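Local coordinates for protein flavoredoxin (Methanosarcina acetivorans, PDB 3BNK) that binds flavin mononucleotide and probably serves as an electron-transfer flavoprotein of the flavoredoxin family, at residues B[39-53]-B[126-138]. Residues are numbered along the deposited sequence; the frame is centred on the assembly and turned at random.
Sequences RVNANPPMLGVGVNK and EFPTNYFFVGEII. With FMN (flavin mononucleotide), chain D.
Strands 46-52 and 130-138 pair antiparallel in the main sheet of the FMN-binding flavin reductase-like domain, M46 opposite E136 and N52 opposite N130. L47, V49 and V51 form the hydrogen-bonded pairs with G135, F133 and Y131. One face of the F132 ring covers the backbone at G48 C and V49 N, with CZ 3.3 Å from G48 C. With CG anti to the backbone N (chi1 -159°), the ring swings over the partner strand, where G48 has no side chain in the way. V40 CG2 meets the ring edge, 4.0 Å from F132 CE2. Between L47 and I137 the packing is tight, with I137 CD1 3.5 Å from L47 CG.

At the flavin end, the extended K53 side chain crosses the turn at 127-129. K53 N bonds T129 O at 2.8 Å, almost straight at 177°. K53 NZ bonds F127 O at 2.8 Å and makes a salt bridge to E126 OE1 at 2.7 Å, through the anti lone pair of OE1. K53 CE sits over one face of the Y131 ring, a CH-pi contact. The backbone at the end of strand 46-52 also binds the flavin: G50 O accepts from FMN N3 and N52 N donates to FMN O2, both at 2.7 Å.

N130 OD1 accepts from A42 N of the second subunit. Strand 28-41 flanks 46-52, and strand 115-126 flanks 130-138. Helix 57-64 packs on V51, Y131 and F133; strand 66-71 packs on L47, V49 and F133.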
# COMPACT_ATOMS: atom_id res chain seq x y z
N ARG B 39 2.02 0.97 5.59
CA ARG B 39 2.04 1.20 7.04
C ARG B 39 1.18 0.15 7.75
O ARG B 39 0.21 -0.39 7.19
CB ARG B 39 1.63 2.63 7.42
CG ARG B 39 2.73 3.67 7.21
CD ARG B 39 3.87 3.56 8.22
NE ARG B 39 3.45 3.81 9.60
CZ ARG B 39 3.47 5.01 10.18
NH1 ARG B 39 3.91 6.07 9.52
NH2 ARG B 39 3.05 5.15 11.43
N VAL B 40 1.61 -0.19 8.97
CA VAL B 40 0.98 -1.24 9.74
C VAL B 40 0.56 -0.68 11.10
O VAL B 40 -0.58 -0.91 11.57
CB VAL B 40 1.95 -2.44 9.89
CG1 VAL B 40 1.46 -3.42 10.94
CG2 VAL B 40 2.15 -3.15 8.54
N ASN B 41 1.47 0.06 11.73
CA ASN B 41 1.27 0.60 13.08
C ASN B 41 1.60 2.09 13.13
O ASN B 41 2.54 2.54 12.48
CB ASN B 41 2.13 -0.17 14.10
CG ASN B 41 1.69 0.04 15.56
OD1 ASN B 41 2.42 0.62 16.36
ND2 ASN B 41 0.51 -0.43 15.90
N ALA B 42 0.82 2.84 13.90
CA ALA B 42 1.02 4.28 14.06
C ALA B 42 2.18 4.62 15.00
O ALA B 42 3.05 5.41 14.65
CB ALA B 42 -0.26 4.92 14.55
N ASN B 43 2.19 4.01 16.19
CA ASN B 43 3.16 4.35 17.22
C ASN B 43 3.55 3.13 18.07
O ASN B 43 2.70 2.52 18.71
CB ASN B 43 2.62 5.48 18.10
CG ASN B 43 3.68 6.07 19.03
OD1 ASN B 43 4.89 5.97 18.79
ND2 ASN B 43 3.22 6.67 20.11
N PRO B 44 4.83 2.73 18.01
CA PRO B 44 5.89 3.26 17.14
C PRO B 44 5.57 3.07 15.64
O PRO B 44 4.85 2.15 15.28
CB PRO B 44 7.12 2.44 17.54
CG PRO B 44 6.60 1.22 18.20
CD PRO B 44 5.31 1.60 18.84
N PRO B 45 6.08 3.96 14.78
CA PRO B 45 5.80 3.87 13.35
C PRO B 45 6.34 2.56 12.74
O PRO B 45 7.54 2.33 12.75
CB PRO B 45 6.51 5.10 12.77
CG PRO B 45 7.57 5.44 13.80
CD PRO B 45 6.94 5.12 15.11
N MET B 46 5.44 1.70 12.26
CA MET B 46 5.81 0.45 11.59
C MET B 46 5.20 0.31 10.19
O MET B 46 4.06 0.71 9.96
CB MET B 46 5.37 -0.77 12.43
CG MET B 46 5.84 -0.79 13.89
SD MET B 46 5.14 -2.17 14.84
CE MET B 46 5.73 -3.57 13.92
N LEU B 47 5.97 -0.26 9.26
CA LEU B 47 5.50 -0.63 7.92
C LEU B 47 5.60 -2.15 7.79
O LEU B 47 6.16 -2.82 8.64
CB LEU B 47 6.38 -0.03 6.82
CG LEU B 47 6.92 1.38 6.61
CD1 LEU B 47 8.18 1.34 5.78
CD2 LEU B 47 5.89 2.29 5.92
N GLY B 48 5.08 -2.67 6.68
CA GLY B 48 5.23 -4.08 6.36
C GLY B 48 5.59 -4.23 4.90
O GLY B 48 5.22 -3.41 4.06
N VAL B 49 6.30 -5.31 4.60
CA VAL B 49 6.82 -5.55 3.26
C VAL B 49 6.56 -7.01 2.86
O VAL B 49 6.93 -7.93 3.60
CB VAL B 49 8.31 -5.15 3.21
CG1 VAL B 49 9.04 -5.87 2.11
CG2 VAL B 49 8.46 -3.62 3.05
N GLY B 50 5.88 -7.20 1.72
CA GLY B 50 5.51 -8.51 1.19
C GLY B 50 6.50 -9.06 0.17
O GLY B 50 6.76 -8.45 -0.88
N VAL B 51 7.06 -10.22 0.50
CA VAL B 51 8.20 -10.75 -0.24
C VAL B 51 8.04 -12.24 -0.51
O VAL B 51 7.99 -13.04 0.42
CB VAL B 51 9.58 -10.46 0.46
CG1 VAL B 51 10.72 -10.86 -0.47
CG2 VAL B 51 9.74 -8.98 0.85
N ASN B 52 7.98 -12.60 -1.79
CA ASN B 52 7.87 -14.00 -2.18
C ASN B 52 8.99 -14.87 -1.61
O ASN B 52 10.16 -14.48 -1.61
CB ASN B 52 7.75 -14.16 -3.70
CG ASN B 52 7.11 -15.47 -4.09
OD1 ASN B 52 7.76 -16.51 -4.08
ND2 ASN B 52 5.83 -15.43 -4.42
N LYS B 53 8.60 -16.03 -1.10
CA LYS B 53 9.54 -16.99 -0.55
C LYS B 53 10.58 -17.46 -1.57
O LYS B 53 11.62 -18.00 -1.19
CB LYS B 53 8.79 -18.19 0.04
CG LYS B 53 7.96 -17.86 1.28
CD LYS B 53 7.20 -19.09 1.77
CE LYS B 53 6.89 -18.94 3.23
NZ LYS B 53 5.95 -19.98 3.71
N GLU B 126 4.63 -15.23 8.34
CA GLU B 126 4.77 -16.23 7.29
C GLU B 126 3.41 -16.65 6.74
O GLU B 126 2.52 -17.01 7.50
CB GLU B 126 5.57 -17.45 7.76
CG GLU B 126 5.94 -18.39 6.63
CD GLU B 126 6.72 -19.65 7.07
OE1 GLU B 126 6.85 -20.56 6.23
OE2 GLU B 126 7.21 -19.71 8.22
N PHE B 127 3.27 -16.58 5.42
CA PHE B 127 2.08 -17.04 4.72
C PHE B 127 2.56 -18.04 3.68
O PHE B 127 3.77 -18.20 3.51
CB PHE B 127 1.31 -15.83 4.14
CG PHE B 127 0.95 -14.81 5.18
CD1 PHE B 127 1.67 -13.62 5.29
CD2 PHE B 127 -0.07 -15.06 6.10
CE1 PHE B 127 1.35 -12.68 6.28
CE2 PHE B 127 -0.39 -14.13 7.10
CZ PHE B 127 0.32 -12.94 7.18
N PRO B 128 1.62 -18.75 3.01
CA PRO B 128 2.02 -19.87 2.14
C PRO B 128 3.14 -19.61 1.13
O PRO B 128 4.06 -20.44 1.01
CB PRO B 128 0.72 -20.23 1.40
CG PRO B 128 -0.37 -19.82 2.36
CD PRO B 128 0.15 -18.59 3.06
N THR B 129 3.08 -18.48 0.41
CA THR B 129 4.03 -18.17 -0.67
C THR B 129 4.95 -16.95 -0.41
O THR B 129 5.88 -16.70 -1.18
CB THR B 129 3.30 -18.00 -2.04
OG1 THR B 129 2.40 -16.90 -2.00
CG2 THR B 129 2.52 -19.28 -2.44
N ASN B 130 4.70 -16.23 0.69
CA ASN B 130 5.37 -14.96 0.98
C ASN B 130 5.68 -14.79 2.46
O ASN B 130 4.98 -15.31 3.32
CB ASN B 130 4.48 -13.77 0.56
CG ASN B 130 4.11 -13.78 -0.91
OD1 ASN B 130 3.31 -14.61 -1.35
ND2 ASN B 130 4.67 -12.85 -1.68
N TYR B 131 6.73 -14.03 2.75
CA TYR B 131 6.85 -13.41 4.06
C TYR B 131 6.29 -11.99 4.01
O TYR B 131 6.31 -11.34 2.96
CB TYR B 131 8.29 -13.38 4.56
CG TYR B 131 8.89 -14.75 4.69
CD1 TYR B 131 9.70 -15.27 3.68
CD2 TYR B 131 8.63 -15.54 5.81
CE1 TYR B 131 10.25 -16.54 3.79
CE2 TYR B 131 9.17 -16.82 5.92
CZ TYR B 131 9.98 -17.31 4.90
OH TYR B 131 10.52 -18.57 4.99
N PHE B 132 5.78 -11.54 5.16
CA PHE B 132 5.49 -10.14 5.39
C PHE B 132 6.30 -9.72 6.62
O PHE B 132 5.99 -10.10 7.76
CB PHE B 132 3.99 -9.91 5.55
CG PHE B 132 3.54 -8.47 5.31
CD1 PHE B 132 3.48 -7.95 4.01
CD2 PHE B 132 3.13 -7.66 6.37
CE1 PHE B 132 3.05 -6.64 3.78
CE2 PHE B 132 2.69 -6.33 6.15
CZ PHE B 132 2.65 -5.83 4.85
N PHE B 133 7.39 -9.00 6.35
CA PHE B 133 8.31 -8.49 7.37
C PHE B 133 7.79 -7.16 7.91
O PHE B 133 7.77 -6.15 7.19
CB PHE B 133 9.70 -8.25 6.77
CG PHE B 133 10.42 -9.50 6.33
CD1 PHE B 133 10.60 -9.78 4.97
CD2 PHE B 133 10.96 -10.39 7.26
CE1 PHE B 133 11.28 -10.92 4.55
CE2 PHE B 133 11.64 -11.54 6.86
CZ PHE B 133 11.81 -11.81 5.50
N VAL B 134 7.36 -7.14 9.18
CA VAL B 134 6.92 -5.90 9.84
C VAL B 134 8.13 -5.22 10.51
O VAL B 134 8.83 -5.81 11.35
CB VAL B 134 5.73 -6.13 10.84
CG1 VAL B 134 5.26 -4.81 11.44
CG2 VAL B 134 4.54 -6.79 10.14
N GLY B 135 8.39 -3.98 10.10
CA GLY B 135 9.55 -3.26 10.56
C GLY B 135 9.20 -1.91 11.15
O GLY B 135 8.32 -1.21 10.63
N GLU B 136 9.88 -1.54 12.23
CA GLU B 136 9.78 -0.20 12.77
C GLU B 136 10.66 0.73 11.95
O GLU B 136 11.80 0.39 11.65
CB GLU B 136 10.21 -0.16 14.25
CG GLU B 136 9.92 1.18 14.95
CD GLU B 136 10.44 1.26 16.39
OE1 GLU B 136 10.56 0.21 17.05
OE2 GLU B 136 10.72 2.39 16.85
N ILE B 137 10.12 1.88 11.58
CA ILE B 137 10.93 2.88 10.90
C ILE B 137 11.77 3.60 11.95
O ILE B 137 11.26 4.41 12.75
CB ILE B 137 10.07 3.89 10.09
CG1 ILE B 137 9.13 3.14 9.13
CG2 ILE B 137 10.96 4.88 9.31
CD1 ILE B 137 7.96 4.02 8.64
N ILE B 138 13.05 3.28 11.98
CA ILE B 138 13.91 3.82 13.02
C ILE B 138 14.57 5.11 12.58
O ILE B 138 14.80 6.00 13.39
CB ILE B 138 14.93 2.78 13.55
CG1 ILE B 138 15.98 2.46 12.49
CG2 ILE B 138 14.21 1.52 14.09
CD1 ILE B 138 17.29 3.27 12.63
N1 FMN D . 8.23 -9.36 -5.49
C2 FMN D . 7.74 -9.53 -4.21
O2 FMN D . 7.97 -10.58 -3.62
N3 FMN D . 6.99 -8.53 -3.60
C4 FMN D . 6.75 -7.36 -4.30
O4 FMN D . 6.08 -6.48 -3.76
C4A FMN D . 7.25 -7.19 -5.59
N5 FMN D . 7.00 -6.02 -6.30
C5A FMN D . 7.51 -5.84 -7.57
C6 FMN D . 7.26 -4.63 -8.24
C7 FMN D . 7.76 -4.43 -9.54
C7M FMN D . 7.56 -3.09 -10.18
C8 FMN D . 8.52 -5.44 -10.15
C8M FMN D . 9.27 -5.17 -11.44
C9 FMN D . 8.78 -6.63 -9.47
C9A FMN D . 8.28 -6.84 -8.18
N10 FMN D . 8.54 -8.03 -7.48
C10 FMN D . 8.01 -8.20 -6.19
C1' FMN D . 9.45 -9.08 -8.06
C2' FMN D . 10.84 -9.06 -7.45
O2' FMN D . 11.31 -7.73 -7.33
C3' FMN D . 11.84 -9.80 -8.35
O3' FMN D . 11.52 -11.17 -8.50
C4' FMN D . 13.27 -9.61 -7.87
O4' FMN D . 14.15 -10.07 -8.86
C5' FMN D . 13.61 -10.31 -6.56
O5' FMN D . 14.96 -9.95 -6.30
P FMN D . 15.94 -10.82 -5.37
O1P FMN D . 15.87 -12.26 -5.80
O2P FMN D . 15.43 -10.72 -3.96
O3P FMN D . 17.35 -10.31 -5.41
O HOH W 1 4.71 -12.31 -4.81